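Local coordinates for protein SusD homolog (Bacteroides thetaiotaomicron, PDB 3SGH) that probably binds sugars at the outer membrane as a SusD-like lipoprotein, helping to deliver them for uptake by the bacterium, at residues S287-A290 / E291-P295; G381-G384 / N385-T388. All blocks are in the same frame, centred on the assembly; numbering follows the deposited sequence.

Contact 1 (287-290 with 291-295) and contact 2 (381-384 with 385-388) are two local turns in separate loops, packed against each other about 23 Å (contact 1) and 27 Å (contact 2) from the centre of the chain. Their centres lie about 11 Å apart. Asn385 of contact 2 joins them through both ends of its amide: OD1 probably accepts a hydrogen bond from Ala290 N at 2.7 Å, while ND2 probably gives one to Glu291 OE1 at 3.1 Å. The other carboxylate oxygen, Glu291 OE2, packs 3.5 Å from His382 CE1. Asparagine, having an acceptor and a donor, can thus serve a backbone N-H and a carboxylate together, fixing two loops far apart in sequence.

Contact 1 (S287-A290 / E291-P295); sequences SGSA and EIPEP
Ser289 and Glu291 close a turn in which the hydroxyl of the first reaches the backbone of the second. Ser289 OG donates to Glu291 O at 2.7 Å, arriving nearly along the C=O axis (163°). Its first torsion, 46°, sets OG between its own backbone N and carbonyl carbon; serine carries its donor one carbon from CA, and from there OG can meet the carbonyl two residues on. Ala290 sits at the exposed corner, where a methyl needs no partner.

The Glu291 chain starts away from Ser289, but its bend at chi2 (-61°) folds the carboxylate back beside the serine. OE1 lies 3.5 Å from Ser289 CB, and OE2 is 3.6 Å from Ser289 OG, whose bond goes to the backbone carbonyl instead. The carboxylate finds its own partners in Tyr298 OH, bonded to OE2, and the amide of Asn385, bonded to OE1. With an alanine in place of Glu291, the Tyr298 hydroxyl would probably lose its carboxylate partner and the Asn385 amide one of its two acceptors, and the flank of Ser289 would be laid open. Pro293 lines the inner side of the bend, with CG 3.8 Å from Ser289 OG.

This is a tight loop turn bridged by a serine side chain, set in the long connection between helix 267-270 and strand 314-317 of a mainly helical SusD-like fold.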
ATOM      1  N   SER A 287     -15.236  -9.081  -0.768  1.00 13.88           N
ATOM      2  CA  SER A 287     -14.106  -9.718  -1.427  1.00 13.92           C
ATOM      3  C   SER A 287     -14.121 -11.150  -0.930  1.00 15.01           C
ATOM      4  O   SER A 287     -14.332 -11.385   0.272  1.00 15.52           O
ATOM      5  CB  SER A 287     -12.807  -9.020  -1.050  1.00 13.14           C
ATOM      6  OG  SER A 287     -11.728  -9.608  -1.730  1.00 14.32           O
ATOM      7  N   GLY A 288     -14.004 -12.115  -1.830  1.00 14.76           N
ATOM      8  CA  GLY A 288     -14.090 -13.492  -1.411  1.00 15.64           C
ATOM      9  C   GLY A 288     -15.548 -13.852  -1.059  1.00 15.62           C
ATOM     10  O   GLY A 288     -15.826 -14.435  -0.008  1.00 15.82           O
ATOM     11  N   SER A 289     -16.464 -13.495  -1.948  1.00 15.26           N
ATOM     12  CA  SER A 289     -17.906 -13.636  -1.694  1.00 15.35           C
ATOM     13  C   SER A 289     -18.364 -15.088  -1.610  1.00 16.52           C
ATOM     14  O   SER A 289     -17.674 -16.007  -2.068  1.00 16.04           O
ATOM     15  CB  SER A 289     -18.649 -12.870  -2.805  1.00 16.04           C
ATOM     16  OG  SER A 289     -18.104 -13.176  -4.074  1.00 15.09           O
ATOM     17  N   ALA A 290     -19.550 -15.295  -1.025  1.00 16.76           N
ATOM     18  CA  ALA A 290     -20.148 -16.619  -0.903  1.00 17.43           C
ATOM     19  C   ALA A 290     -20.352 -17.249  -2.264  1.00 18.20           C
ATOM     20  O   ALA A 290     -20.194 -18.445  -2.408  1.00 18.12           O
ATOM     21  CB  ALA A 290     -21.456 -16.557  -0.123  1.00 17.63           C
ATOM     22  N   GLU A 291     -20.749 -16.448  -3.245  1.00 17.60           N
ATOM     23  CA  GLU A 291     -20.822 -16.899  -4.623  1.00 17.51           C
ATOM     24  C   GLU A 291     -19.571 -16.487  -5.440  1.00 15.95           C
ATOM     25  O   GLU A 291     -18.889 -15.495  -5.129  1.00 16.91           O
ATOM     26  CB  GLU A 291     -22.103 -16.368  -5.273  1.00 16.83           C
ATOM     27  CG  GLU A 291     -22.051 -14.981  -5.921  1.00 17.64           C
ATOM     28  CD  GLU A 291     -21.715 -13.812  -4.968  1.00 20.47           C
ATOM     29  OE1 GLU A 291     -21.882 -13.959  -3.714  1.00 18.39           O
ATOM     30  OE2 GLU A 291     -21.362 -12.721  -5.504  1.00 18.29           O
ATOM     31  N   ILE A 292     -19.256 -17.264  -6.471  1.00 16.28           N
ATOM     32  CA  ILE A 292     -18.108 -16.923  -7.374  1.00 16.29           C
ATOM     33  C   ILE A 292     -18.328 -15.489  -7.874  1.00 16.63           C
ATOM     34  O   ILE A 292     -19.414 -15.163  -8.321  1.00 17.10           O
ATOM     35  CB  ILE A 292     -18.043 -17.910  -8.579  1.00 16.96           C
ATOM     36  CG1 ILE A 292     -17.621 -19.295  -8.099  1.00 19.45           C
ATOM     37  CG2 ILE A 292     -17.128 -17.401  -9.636  1.00 14.87           C
ATOM     38  CD1 ILE A 292     -17.906 -20.433  -9.071  1.00 20.67           C
ATOM     39  N   PRO A 293     -17.308 -14.619  -7.803  1.00 16.85           N
ATOM     40  CA  PRO A 293     -17.465 -13.212  -8.161  1.00 16.55           C
ATOM     41  C   PRO A 293     -17.685 -13.108  -9.673  1.00 16.74           C
ATOM     42  O   PRO A 293     -16.960 -13.738 -10.417  1.00 16.52           O
ATOM     43  CB  PRO A 293     -16.121 -12.579  -7.750  1.00 16.51           C
ATOM     44  CG  PRO A 293     -15.510 -13.484  -6.832  1.00 18.63           C
ATOM     45  CD  PRO A 293     -15.985 -14.867  -7.230  1.00 17.45           C
ATOM     46  N   GLU A 294     -18.704 -12.358 -10.073  1.00 17.10           N
ATOM     47  CA  GLU A 294     -19.064 -12.083 -11.463  1.00 18.13           C
ATOM     48  C   GLU A 294     -19.137 -10.587 -11.735  1.00 17.34           C
ATOM     49  O   GLU A 294     -19.879  -9.852 -11.038  1.00 17.89           O
ATOM     50  CB  GLU A 294     -20.413 -12.706 -11.817  1.00 19.11           C
ATOM     51  CG  GLU A 294     -20.380 -14.204 -11.915  1.00 21.83           C
ATOM     52  CD  GLU A 294     -19.601 -14.708 -13.104  1.00 29.09           C
ATOM     53  OE1 GLU A 294     -19.282 -13.908 -14.018  1.00 30.27           O
ATOM     54  OE2 GLU A 294     -19.309 -15.926 -13.108  1.00 33.05           O
ATOM     55  N   PRO A 295     -18.440 -10.123 -12.785  1.00 17.04           N
ATOM     56  CA  PRO A 295     -18.454  -8.692 -13.067  1.00 16.61           C
ATOM     57  C   PRO A 295     -19.835  -8.062 -13.242  1.00 16.65           C
ATOM     58  O   PRO A 295     -20.054  -6.985 -12.737  1.00 16.32           O
ATOM     59  CB  PRO A 295     -17.641  -8.571 -14.355  1.00 17.28           C
ATOM     60  CG  PRO A 295     -16.725  -9.710 -14.323  1.00 18.83           C
ATOM     61  CD  PRO A 295     -17.516 -10.840 -13.691  1.00 16.94           C
TER

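Contact 2 (G381-G384 / N385-T388); sequences GHTG and NNYT
Asn385 and Asn386 both turn CG anti to their own carbonyl carbon, beside the backbone N (chi1 -66° and -67°), which folds each amide back over the preceding turn: Asn385 beside His382, Asn386 over Thr383. His382 and Asn385 lie side by side and point the same way, with the imidazole and amide planes almost perpendicular at 87°. Their polar ends come to 3.6 Å between His382 ND1 and Asn385 ND2 without bonding to one another; instead both bond to the same oxygen, Asp376 OD2, and the shared acceptor is consistent with the closeness of the two nitrogens. Asn385 ND2 also reaches Glu291 OE1, while its OD1 takes the backbone N-H of Ala290. Histidine suits the place because it offers a ring nitrogen to Asp376 while its ring meets that of Tyr298, the two planes steeply inclined.

The backbone beneath is a short turn of 3-10 helix. Asn385 N gives its hydrogen to His382 O at 2.9 Å, and one residue later Asn386 N bonds to Thr383 O at 3.1 Å, the successive three-residue spacing that defines this helix. Gly384, between them, adds no side chain to this exposed bend.

On the Thr383 flank the Asn386 amide lies across the base of the threonine, with ND2 3.8 Å from Thr383 CB and CG 3.2 Å from Thr383 O. Asn386 OD1 accepts from the backbone N of Asp376.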
ATOM      1  N   GLY A 381     -30.381 -13.234  -2.811  1.00 20.20           N
ATOM      2  CA  GLY A 381     -29.613 -14.444  -2.524  1.00 20.58           C
ATOM      3  C   GLY A 381     -28.157 -14.168  -2.151  1.00 19.99           C
ATOM      4  O   GLY A 381     -27.323 -15.053  -2.270  1.00 21.49           O
ATOM      5  N   HIS A 382     -27.851 -12.951  -1.683  1.00 19.47           N
ATOM      6  CA  HIS A 382     -26.465 -12.579  -1.359  1.00 18.87           C
ATOM      7  C   HIS A 382     -26.197 -12.437   0.139  1.00 18.08           C
ATOM      8  O   HIS A 382     -25.120 -11.929   0.523  1.00 18.19           O
ATOM      9  CB  HIS A 382     -26.065 -11.258  -2.037  1.00 18.15           C
ATOM     10  CG  HIS A 382     -25.550 -11.406  -3.438  1.00 19.89           C
ATOM     11  ND1 HIS A 382     -24.555 -10.594  -3.945  1.00 19.41           N
ATOM     12  CD2 HIS A 382     -25.919 -12.227  -4.457  1.00 19.77           C
ATOM     13  CE1 HIS A 382     -24.309 -10.936  -5.202  1.00 21.25           C
ATOM     14  NE2 HIS A 382     -25.092 -11.954  -5.525  1.00 19.20           N
ATOM     15  N   THR A 383     -27.165 -12.803   0.993  1.00 19.01           N
ATOM     16  CA  THR A 383     -26.976 -12.586   2.435  1.00 18.89           C
ATOM     17  C   THR A 383     -25.854 -13.412   3.060  1.00 17.80           C
ATOM     18  O   THR A 383     -25.449 -13.108   4.165  1.00 18.23           O
ATOM     19  CB  THR A 383     -28.255 -12.752   3.274  1.00 19.97           C
ATOM     20  OG1 THR A 383     -28.612 -14.142   3.322  1.00 21.72           O
ATOM     21  CG2 THR A 383     -29.380 -11.886   2.714  1.00 21.38           C
ATOM     22  N   GLY A 384     -25.336 -14.409   2.353  1.00 16.54           N
ATOM     23  CA  GLY A 384     -24.134 -15.123   2.768  1.00 17.57           C
ATOM     24  C   GLY A 384     -22.874 -14.260   2.708  1.00 17.53           C
ATOM     25  O   GLY A 384     -21.828 -14.648   3.249  1.00 17.42           O
ATOM     26  N   ASN A 385     -22.996 -13.068   2.105  1.00 16.36           N
ATOM     27  CA  ASN A 385     -21.943 -12.080   2.109  1.00 16.28           C
ATOM     28  C   ASN A 385     -21.986 -11.149   3.308  1.00 16.83           C
ATOM     29  O   ASN A 385     -21.036 -10.394   3.523  1.00 15.73           O
ATOM     30  CB  ASN A 385     -21.984 -11.252   0.807  1.00 15.82           C
ATOM     31  CG  ASN A 385     -21.652 -12.084  -0.384  1.00 17.30           C
ATOM     32  OD1 ASN A 385     -20.768 -12.944  -0.304  1.00 17.41           O
ATOM     33  ND2 ASN A 385     -22.294 -11.831  -1.485  1.00 17.72           N
ATOM     34  N   ASN A 386     -23.069 -11.199   4.093  1.00 16.94           N
ATOM     35  CA  ASN A 386     -23.205 -10.281   5.208  1.00 18.18           C
ATOM     36  C   ASN A 386     -22.083 -10.508   6.235  1.00 17.68           C
ATOM     37  O   ASN A 386     -21.623 -11.612   6.427  1.00 18.83           O
ATOM     38  CB  ASN A 386     -24.564 -10.435   5.899  1.00 17.42           C
ATOM     39  CG  ASN A 386     -25.754 -10.006   5.049  1.00 18.65           C
ATOM     40  OD1 ASN A 386     -25.637  -9.575   3.892  1.00 17.56           O
ATOM     41  ND2 ASN A 386     -26.926 -10.087   5.663  1.00 19.51           N
ATOM     42  N   TYR A 387     -21.645  -9.445   6.904  1.00 17.84           N
ATOM     43  CA  TYR A 387     -20.515  -9.546   7.811  1.00 16.68           C
ATOM     44  C   TYR A 387     -20.649  -8.609   9.009  1.00 16.43           C
ATOM     45  O   TYR A 387     -20.961  -7.433   8.858  1.00 16.95           O
ATOM     46  CB  TYR A 387     -19.189  -9.346   7.050  1.00 16.48           C
ATOM     47  CG  TYR A 387     -17.948  -9.804   7.816  1.00 16.70           C
ATOM     48  CD1 TYR A 387     -17.555 -11.139   7.848  1.00 21.13           C
ATOM     49  CD2 TYR A 387     -17.177  -8.883   8.511  1.00 19.39           C
ATOM     50  CE1 TYR A 387     -16.429 -11.536   8.580  1.00 22.36           C
ATOM     51  CE2 TYR A 387     -16.060  -9.271   9.215  1.00 20.29           C
ATOM     52  CZ  TYR A 387     -15.695 -10.583   9.251  1.00 20.03           C
ATOM     53  OH  TYR A 387     -14.584 -10.905   9.974  1.00 25.20           O
ATOM     54  N   THR A 388     -20.431  -9.161  10.195  1.00 17.32           N
ATOM     55  CA  THR A 388     -20.411  -8.383  11.436  1.00 16.16           C
ATOM     56  C   THR A 388     -19.025  -7.781  11.643  1.00 16.64           C
ATOM     57  O   THR A 388     -18.013  -8.496  11.725  1.00 16.51           O
ATOM     58  CB  THR A 388     -20.809  -9.247  12.655  1.00 17.25           C
ATOM     59  OG1 THR A 388     -22.079  -9.902  12.436  1.00 18.66           O
ATOM     60  CG2 THR A 388     -20.848  -8.368  13.903  1.00 16.98           C
TER